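Local coordinates for SCARECROW-LIKE protein 7 (Oryza sativa Japonica Group, PDB 5HYZ), which is a probable GRAS-family transcription factor that binds DNA in vitro and takes part in plant development and abiotic stress resistance, at residues L209-L214 / S312-L317; R224-A229 / E319-E324. One frame throughout, in Å; residues are numbered along the deposited sequence.

Contact 1. Residues L209-L214 / S312-L317; sequences LQLYHL and SEWQTL
Leu211 and Trp314 carry most of this buried meeting between the loop after strand 202-208 and helix 311-320. The leucine turns its side chain toward the helix, and its CB lies 3.8 Å from Trp314 CH2. Its CD2 comes equally close to Trp314 CZ3, at 3.8 Å; the two side chains pass at a slant, the leucine branch beside the six-membered ring. The same forked apolar group also packs on Val222, Val225 and Leu226 of helix 220-231, which suits a leucine to this buried place.

At the next residue the backbone does more of the touching. Tyr212 CA sits at the indole edge, in the ring plane, 3.9 Å from Trp314 CZ2, and Tyr212 CB follows at 4.1 Å from the same atom. Tyr212 N is bound to Glu241 OE2, so this buried backbone amide is satisfied. With CG between its backbone N and carbonyl carbon (chi1 72°), the tyrosine leads its ring away from Trp314, toward His213, whose CD2 lies 3.8 Å above one face of the phenol, and edge-to-face with Tyr242. The side chain of His213 sets off away from helix 311-320, and its ND1 is hydrogen-bonded to Glu306 OE1.

A large flat side chain suits position 314, because it reaches from the helix across to a loop whose nearest CA, that of Tyr212, is 9.5 Å from its own. Residues 211-214 are four of the five of the predicted LXXLL motif, and the loop joins a parallel strand to the helix that follows it, as in Rossmann-like folds, here that of the GRAS domain.

Contact 2. Residues R224-A229 / E319-E324; sequences RVLRLA and EWCGFE
Leu226 and Cys321 make the closest apolar pair here, with Leu226 CB 3.8 Å from Cys321 SG. The thiol also meets the branch of the leucine, at 3.9 Å from Leu226 CD1. Cys321 places SG anti to its carbonyl carbon and beside its backbone N (chi1 -68°), which aims the small, polarisable sulfur at the helix; so short a side chain fits where the two backbones run close. Leu226 also packs on Met318 and on Phe207 of strand 202-208.

Phe323 approaches the same helix differently. Its ring presents an edge to a backbone carbonyl: Leu226 O lies near the ring plane, 3.7 Å from Phe323 CE2, where the faintly positive C-H rim can face the oxygen's partial negative charge. A looser apolar touch links Ala229 CB to Phe323 CZ at 4.4 Å, and the methyl, which also rests on Val205, lets the bulky ring come in beside the helix.

Helix 220-231 is the connection of a beta-alpha-beta unit between parallel strands 202-208 and 236-242, a repeating element of Rossmann-like folds. Against it lies the Schellman motif that ends helix 311-320.

That turn is held by backbone hydrogen bonds. Gly322 N bonds to Glu319 O at 3.0 Å and Phe323 N to Met318 O, while Gly322, at a positive phi of 97°, is the C-prime residue, a backbone shape that glycine, with no CB, adopts without strain. Gly322 O receives a hydrogen bond from Lys230 NZ, a tie from helix 220-231 to the turn. The chain then runs into strand 325-326, which pairs with the final strand 366-374.

Overall arrangement
Contacts 1 and 2 lie with their centres about 11 Å apart and share helix 311-320: contact 1 uses its body, contact 2 its C-terminal end and the turn beyond. Along the chain the segments alternate, 209-214 and 224-229 coming first, then 312-317 and 319-324, so one piece of the predicted SAW region runs past two successive pieces of the predicted PFYRE region. The contacts also touch directly, Leu211 CD1 being 3.5 Å from Val225 CG1 and Leu211 CD2 3.9 Å from Leu226 CD2. Together they attach helix 311-320 to the loop and helix that follow strand 202-208, joining sequence-distant parts of a single GRAS domain.

Contact 1. Residues L209-L214 / S312-L317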
ATOM      1  N   LEU A 209      -9.877   2.722  16.673  1.00 10.07           N
ATOM      2  CA  LEU A 209      -9.372   4.013  17.179  1.00 12.80           C
ATOM      3  C   LEU A 209     -10.534   4.958  17.512  1.00 14.00           C
ATOM      4  O   LEU A 209     -10.595   6.091  17.025  1.00 16.13           O
ATOM      5  CB  LEU A 209      -8.430   4.644  16.161  1.00 16.49           C
ATOM      6  CG  LEU A 209      -7.212   3.770  15.810  1.00 15.05           C
ATOM      7  CD1 LEU A 209      -6.249   4.513  14.854  1.00 21.37           C
ATOM      8  CD2 LEU A 209      -6.491   3.319  17.118  1.00 16.80           C
ATOM      9  N   GLN A 210     -11.474   4.476  18.307  1.00 12.47           N
ATOM     10  CA  GLN A 210     -12.678   5.237  18.539  1.00 16.02           C
ATOM     11  C   GLN A 210     -13.019   5.222  20.012  1.00 14.77           C
ATOM     12  O   GLN A 210     -13.373   6.252  20.581  1.00 18.06           O
ATOM     13  CB  GLN A 210     -13.837   4.635  17.740  1.00 18.75           C
ATOM     14  CG  GLN A 210     -15.238   5.252  18.121  1.00 16.99           C
ATOM     15  CD  GLN A 210     -15.286   6.671  17.751  1.00 27.73           C
ATOM     16  OE1 GLN A 210     -14.647   7.085  16.794  1.00 22.51           O
ATOM     17  NE2 GLN A 210     -16.013   7.469  18.538  1.00 31.86           N
ATOM     18  N   LEU A 211     -12.942   4.041  20.638  1.00 13.06           N
ATOM     19  CA  LEU A 211     -13.516   3.871  21.950  1.00 14.35           C
ATOM     20  C   LEU A 211     -12.734   4.659  22.976  1.00 16.56           C
ATOM     21  O   LEU A 211     -13.301   5.083  24.006  1.00 16.97           O
ATOM     22  CB  LEU A 211     -13.546   2.382  22.298  1.00 19.25           C
ATOM     23  CG  LEU A 211     -14.631   1.759  23.108  1.00 25.02           C
ATOM     24  CD1 LEU A 211     -16.025   2.297  22.623  1.00 23.38           C
ATOM     25  CD2 LEU A 211     -14.478   0.211  23.049  1.00 15.66           C
ATOM     26  N   TYR A 212     -11.445   4.931  22.689  1.00 13.47           N
ATOM     27  CA  TYR A 212     -10.682   5.657  23.720  1.00 13.56           C
ATOM     28  C   TYR A 212     -11.289   7.060  23.962  1.00 17.09           C
ATOM     29  O   TYR A 212     -11.128   7.651  25.034  1.00 16.85           O
ATOM     30  CB  TYR A 212      -9.234   5.807  23.329  1.00 14.74           C
ATOM     31  CG  TYR A 212      -8.973   6.799  22.191  1.00 17.31           C
ATOM     32  CD1 TYR A 212      -9.098   6.414  20.847  1.00 15.55           C
ATOM     33  CD2 TYR A 212      -8.560   8.117  22.474  1.00 15.67           C
ATOM     34  CE1 TYR A 212      -8.831   7.339  19.814  1.00 22.24           C
ATOM     35  CE2 TYR A 212      -8.285   9.020  21.455  1.00 18.88           C
ATOM     36  CZ  TYR A 212      -8.436   8.638  20.134  1.00 22.49           C
ATOM     37  OH  TYR A 212      -8.152   9.551  19.126  1.00 21.83           O
ATOM     38  N   HIS A 213     -11.946   7.597  22.947  1.00 12.99           N
ATOM     39  CA  HIS A 213     -12.605   8.926  23.102  1.00 18.24           C
ATOM     40  C   HIS A 213     -13.632   8.940  24.229  1.00 20.88           C
ATOM     41  O   HIS A 213     -13.922  10.005  24.785  1.00 21.64           O
ATOM     42  CB  HIS A 213     -13.337   9.369  21.834  1.00 16.08           C
ATOM     43  CG  HIS A 213     -12.437   9.709  20.706  1.00 20.63           C
ATOM     44  ND1 HIS A 213     -11.567  10.772  20.737  1.00 23.79           N
ATOM     45  CD2 HIS A 213     -12.267   9.110  19.509  1.00 24.21           C
ATOM     46  CE1 HIS A 213     -10.917  10.831  19.588  1.00 26.48           C
ATOM     47  NE2 HIS A 213     -11.304   9.820  18.839  1.00 24.07           N
ATOM     48  N   LEU A 214     -14.180   7.787  24.566  1.00 18.07           N
ATOM     49  CA  LEU A 214     -15.239   7.694  25.592  1.00 21.87           C
ATOM     50  C   LEU A 214     -14.702   7.420  26.982  1.00 27.44           C
ATOM     51  O   LEU A 214     -15.457   7.441  27.953  1.00 27.84           O
ATOM     52  CB  LEU A 214     -16.247   6.602  25.216  1.00 21.13           C
ATOM     53  CG  LEU A 214     -16.983   6.832  23.917  1.00 25.82           C
ATOM     54  CD1 LEU A 214     -18.098   5.796  23.771  1.00 30.24           C
ATOM     55  CD2 LEU A 214     -17.500   8.264  23.758  1.00 33.16           C
ATOM     56  N   SER A 312      -4.444  -4.570  28.757  1.00 16.41           N
ATOM     57  CA  SER A 312      -5.026  -5.226  29.957  1.00 17.62           C
ATOM     58  C   SER A 312      -6.247  -4.504  30.478  1.00 15.16           C
ATOM     59  O   SER A 312      -7.209  -5.117  30.933  1.00 16.00           O
ATOM     60  CB  SER A 312      -4.008  -5.305  31.126  1.00 23.68           C
ATOM     61  OG  SER A 312      -2.912  -6.047  30.756  1.00 39.96           O
ATOM     62  N   GLU A 313      -6.209  -3.173  30.445  1.00 15.11           N
ATOM     63  CA  GLU A 313      -7.363  -2.384  30.868  1.00 14.33           C
ATOM     64  C   GLU A 313      -8.552  -2.568  29.948  1.00 14.40           C
ATOM     65  O   GLU A 313      -9.713  -2.703  30.384  1.00 14.23           O
ATOM     66  CB  GLU A 313      -6.974  -0.898  30.916  1.00 17.87           C
ATOM     67  CG  GLU A 313      -8.158  -0.004  31.348  1.00 21.92           C
ATOM     68  CD  GLU A 313      -7.687   1.402  31.814  1.00 26.58           C
ATOM     69  OE1 GLU A 313      -6.433   1.631  31.982  1.00 27.66           O
ATOM     70  OE2 GLU A 313      -8.586   2.269  32.009  1.00 34.77           O
ATOM     71  N   TRP A 314      -8.275  -2.572  28.643  1.00 12.62           N
ATOM     72  CA  TRP A 314      -9.347  -2.866  27.700  1.00 13.37           C
ATOM     73  C   TRP A 314      -9.945  -4.242  27.922  1.00 13.49           C
ATOM     74  O   TRP A 314     -11.157  -4.425  27.839  1.00 14.48           O
ATOM     75  CB  TRP A 314      -8.836  -2.734  26.241  1.00 10.50           C
ATOM     76  CG  TRP A 314      -8.654  -1.296  25.859  1.00 10.85           C
ATOM     77  CD1 TRP A 314      -7.481  -0.671  25.550  1.00 12.93           C
ATOM     78  CD2 TRP A 314      -9.705  -0.311  25.671  1.00 12.11           C
ATOM     79  NE1 TRP A 314      -7.739   0.673  25.215  1.00 12.42           N
ATOM     80  CE2 TRP A 314      -9.075   0.906  25.299  1.00 12.49           C
ATOM     81  CE3 TRP A 314     -11.100  -0.326  25.874  1.00 16.42           C
ATOM     82  CZ2 TRP A 314      -9.801   2.099  25.080  1.00 12.33           C
ATOM     83  CZ3 TRP A 314     -11.815   0.848  25.665  1.00 17.35           C
ATOM     84  CH2 TRP A 314     -11.164   2.035  25.263  1.00 14.32           C
ATOM     85  N   GLN A 315      -9.096  -5.241  28.201  1.00 12.62           N
ATOM     86  CA  GLN A 315      -9.628  -6.578  28.409  1.00 12.78           C
ATOM     87  C   GLN A 315     -10.552  -6.533  29.638  1.00 13.98           C
ATOM     88  O   GLN A 315     -11.640  -7.109  29.613  1.00 13.00           O
ATOM     89  CB  GLN A 315      -8.500  -7.584  28.619  1.00 13.60           C
ATOM     90  CG  GLN A 315      -9.047  -8.924  29.123  1.00 15.96           C
ATOM     91  CD  GLN A 315      -7.960  -9.885  29.584  1.00 27.91           C
ATOM     92  OE1 GLN A 315      -6.802  -9.504  29.802  1.00 26.82           O
ATOM     93  NE2 GLN A 315      -8.342 -11.146  29.750  1.00 29.32           N
ATOM     94  N   THR A 316     -10.124  -5.837  30.686  1.00 13.98           N
ATOM     95  CA  THR A 316     -10.968  -5.779  31.908  1.00 11.32           C
ATOM     96  C   THR A 316     -12.332  -5.190  31.556  1.00 14.75           C
ATOM     97  O   THR A 316     -13.388  -5.694  31.960  1.00 15.22           O
ATOM     98  CB  THR A 316     -10.315  -4.961  32.992  1.00 15.98           C
ATOM     99  OG1 THR A 316      -9.116  -5.632  33.406  1.00 15.80           O
ATOM    100  CG2 THR A 316     -11.252  -4.824  34.265  1.00 16.39           C
ATOM    101  N   LEU A 317     -12.316  -4.145  30.742  1.00 15.20           N
ATOM    102  CA  LEU A 317     -13.602  -3.484  30.420  1.00 15.89           C
ATOM    103  C   LEU A 317     -14.498  -4.365  29.546  1.00 12.88           C
ATOM    104  O   LEU A 317     -15.691  -4.526  29.764  1.00 15.99           O
ATOM    105  CB  LEU A 317     -13.303  -2.182  29.700  1.00 19.66           C
ATOM    106  CG  LEU A 317     -12.988  -0.973  30.523  1.00 31.35           C
ATOM    107  CD1 LEU A 317     -12.310   0.052  29.613  1.00 35.72           C
ATOM    108  CD2 LEU A 317     -14.355  -0.466  30.961  1.00 33.97           C
TER

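Contact 2. Residues R224-A229 / E319-E324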
ATOM      1  N   ARG A 224     -21.898   2.326  28.157  1.00 18.88           N
ATOM      2  CA  ARG A 224     -23.188   2.442  27.499  1.00 23.10           C
ATOM      3  C   ARG A 224     -23.011   1.936  26.080  1.00 21.19           C
ATOM      4  O   ARG A 224     -23.870   1.173  25.600  1.00 17.00           O
ATOM      5  CB  ARG A 224     -23.740   3.895  27.501  1.00 21.09           C
ATOM      6  CG  ARG A 224     -25.178   4.044  26.902  1.00 24.20           C
ATOM      7  CD  ARG A 224     -25.705   5.487  26.948  1.00 31.99           C
ATOM      8  NE  ARG A 224     -27.106   5.601  26.491  1.00 33.78           N
ATOM      9  CZ  ARG A 224     -27.516   5.405  25.224  1.00 40.97           C
ATOM     10  NH1 ARG A 224     -26.644   5.086  24.227  1.00 26.73           N
ATOM     11  NH2 ARG A 224     -28.818   5.530  24.939  1.00 35.91           N
ATOM     12  N   VAL A 225     -21.898   2.325  25.410  1.00 16.57           N
ATOM     13  CA  VAL A 225     -21.796   1.876  24.016  1.00 15.28           C
ATOM     14  C   VAL A 225     -21.403   0.366  23.912  1.00 12.76           C
ATOM     15  O   VAL A 225     -21.831  -0.296  22.979  1.00 14.03           O
ATOM     16  CB  VAL A 225     -20.810   2.769  23.178  1.00 19.19           C
ATOM     17  CG1 VAL A 225     -19.398   2.400  23.359  1.00 21.32           C
ATOM     18  CG2 VAL A 225     -21.083   2.576  21.652  1.00 19.25           C
ATOM     19  N   LEU A 226     -20.607  -0.165  24.831  1.00 18.03           N
ATOM     20  CA  LEU A 226     -20.317  -1.633  24.821  1.00 16.91           C
ATOM     21  C   LEU A 226     -21.575  -2.435  25.103  1.00 19.74           C
ATOM     22  O   LEU A 226     -21.804  -3.474  24.499  1.00 17.85           O
ATOM     23  CB  LEU A 226     -19.229  -2.014  25.816  1.00 15.69           C
ATOM     24  CG  LEU A 226     -17.858  -1.488  25.427  1.00 14.71           C
ATOM     25  CD1 LEU A 226     -16.795  -1.851  26.477  1.00 23.16           C
ATOM     26  CD2 LEU A 226     -17.443  -2.051  24.033  1.00 20.10           C
ATOM     27  N   ARG A 227     -22.442  -1.947  25.998  1.00 19.66           N
ATOM     28  CA  ARG A 227     -23.729  -2.634  26.182  1.00 19.87           C
ATOM     29  C   ARG A 227     -24.597  -2.553  24.966  1.00 17.37           C
ATOM     30  O   ARG A 227     -25.284  -3.506  24.601  1.00 21.38           O
ATOM     31  CB  ARG A 227     -24.477  -2.035  27.408  1.00 25.28           C
ATOM     32  CG  ARG A 227     -23.802  -2.465  28.721  1.00 31.94           C
ATOM     33  CD  ARG A 227     -24.534  -1.726  29.869  1.00 37.68           C
ATOM     34  NE  ARG A 227     -24.152  -2.216  31.186  1.00 31.56           N
ATOM     35  CZ  ARG A 227     -24.714  -1.747  32.317  1.00 45.16           C
ATOM     36  NH1 ARG A 227     -25.642  -0.766  32.252  1.00 32.40           N
ATOM     37  NH2 ARG A 227     -24.354  -2.229  33.516  1.00 33.80           N
ATOM     38  N   LEU A 228     -24.561  -1.412  24.309  1.00 18.02           N
ATOM     39  CA  LEU A 228     -25.295  -1.244  23.094  1.00 15.40           C
ATOM     40  C   LEU A 228     -24.789  -2.226  22.032  1.00 17.54           C
ATOM     41  O   LEU A 228     -25.556  -2.879  21.364  1.00 13.98           O
ATOM     42  CB  LEU A 228     -25.154   0.197  22.637  1.00 17.20           C
ATOM     43  CG  LEU A 228     -25.769   0.623  21.347  1.00 19.55           C
ATOM     44  CD1 LEU A 228     -27.305   0.441  21.439  1.00 20.27           C
ATOM     45  CD2 LEU A 228     -25.455   2.100  21.092  1.00 19.41           C
ATOM     46  N   ALA A 229     -23.471  -2.319  21.891  1.00 13.52           N
ATOM     47  CA  ALA A 229     -22.912  -3.295  20.933  1.00 15.56           C
ATOM     48  C   ALA A 229     -23.350  -4.750  21.251  1.00 13.67           C
ATOM     49  O   ALA A 229     -23.810  -5.520  20.375  1.00 13.83           O
ATOM     50  CB  ALA A 229     -21.395  -3.208  20.950  1.00 11.61           C
ATOM     51  N   GLU A 319     -14.529  -7.616  29.369  1.00 12.90           N
ATOM     52  CA  GLU A 319     -15.038  -8.769  30.120  1.00 13.33           C
ATOM     53  C   GLU A 319     -16.083  -8.311  31.119  1.00 14.99           C
ATOM     54  O   GLU A 319     -17.051  -9.006  31.403  1.00 16.93           O
ATOM     55  CB  GLU A 319     -13.898  -9.474  30.835  1.00 14.73           C
ATOM     56  CG  GLU A 319     -12.974 -10.147  29.728  1.00 14.53           C
ATOM     57  CD  GLU A 319     -11.855 -11.025  30.276  1.00 23.58           C
ATOM     58  OE1 GLU A 319     -11.407 -10.802  31.409  1.00 30.32           O
ATOM     59  OE2 GLU A 319     -11.365 -11.870  29.494  1.00 28.37           O
ATOM     60  N   TRP A 320     -15.870  -7.134  31.621  1.00 12.54           N
ATOM     61  CA  TRP A 320     -16.857  -6.535  32.549  1.00 12.48           C
ATOM     62  C   TRP A 320     -18.209  -6.371  31.831  1.00 19.31           C
ATOM     63  O   TRP A 320     -19.259  -6.539  32.432  1.00 17.30           O
ATOM     64  CB  TRP A 320     -16.307  -5.211  33.067  1.00 14.75           C
ATOM     65  CG  TRP A 320     -17.057  -4.659  34.306  1.00 18.69           C
ATOM     66  CD1 TRP A 320     -18.149  -5.213  34.908  1.00 22.72           C
ATOM     67  CD2 TRP A 320     -16.705  -3.521  35.076  1.00 24.61           C
ATOM     68  NE1 TRP A 320     -18.535  -4.449  35.989  1.00 24.68           N
ATOM     69  CE2 TRP A 320     -17.650  -3.407  36.119  1.00 23.74           C
ATOM     70  CE3 TRP A 320     -15.663  -2.578  34.994  1.00 23.78           C
ATOM     71  CZ2 TRP A 320     -17.604  -2.375  37.077  1.00 29.51           C
ATOM     72  CZ3 TRP A 320     -15.609  -1.557  35.931  1.00 31.69           C
ATOM     73  CH2 TRP A 320     -16.582  -1.458  36.963  1.00 34.41           C
ATOM     74  N   CYS A 321     -18.174  -6.110  30.514  1.00 18.08           N
ATOM     75  CA  CYS A 321     -19.383  -5.910  29.739  1.00 17.32           C
ATOM     76  C   CYS A 321     -19.874  -7.196  29.124  1.00 18.07           C
ATOM     77  O   CYS A 321     -20.801  -7.192  28.340  1.00 24.16           O
ATOM     78  CB  CYS A 321     -19.139  -4.810  28.668  1.00 18.59           C
ATOM     79  SG  CYS A 321     -18.911  -3.179  29.458  1.00 23.65           S
ATOM     80  N   GLY A 322     -19.256  -8.315  29.482  1.00 16.95           N
ATOM     81  CA  GLY A 322     -19.827  -9.592  29.125  1.00 18.86           C
ATOM     82  C   GLY A 322     -19.221 -10.202  27.871  1.00 21.73           C
ATOM     83  O   GLY A 322     -19.722 -11.211  27.414  1.00 19.17           O
ATOM     84  N   PHE A 323     -18.174  -9.593  27.306  1.00 13.99           N
ATOM     85  CA  PHE A 323     -17.507 -10.185  26.121  1.00 13.32           C
ATOM     86  C   PHE A 323     -16.413 -11.158  26.496  1.00 19.66           C
ATOM     87  O   PHE A 323     -15.848 -11.041  27.574  1.00 17.06           O
ATOM     88  CB  PHE A 323     -16.887  -9.066  25.272  1.00 13.07           C
ATOM     89  CG  PHE A 323     -17.929  -8.192  24.600  1.00 15.27           C
ATOM     90  CD1 PHE A 323     -18.620  -8.647  23.469  1.00 16.13           C
ATOM     91  CD2 PHE A 323     -18.214  -6.937  25.136  1.00 13.74           C
ATOM     92  CE1 PHE A 323     -19.580  -7.837  22.811  1.00 13.88           C
ATOM     93  CE2 PHE A 323     -19.192  -6.100  24.514  1.00 18.62           C
ATOM     94  CZ  PHE A 323     -19.886  -6.578  23.352  1.00 15.91           C
ATOM     95  N   GLU A 324     -16.040 -12.043  25.580  1.00 15.22           N
ATOM     96  CA  GLU A 324     -14.924 -12.957  25.794  1.00 18.38           C
ATOM     97  C   GLU A 324     -13.976 -12.837  24.597  1.00 16.49           C
ATOM     98  O   GLU A 324     -14.423 -12.558  23.484  1.00 16.65           O
ATOM     99  CB  GLU A 324     -15.428 -14.406  25.941  1.00 22.55           C
ATOM    100  CG  GLU A 324     -15.848 -15.008  24.637  1.00 25.88           C
ATOM    101  CD  GLU A 324     -16.486 -16.384  24.751  1.00 41.47           C
ATOM    102  OE1 GLU A 324     -16.763 -16.822  25.881  1.00 41.28           O
ATOM    103  OE2 GLU A 324     -16.713 -17.012  23.691  1.00 44.15           O
TER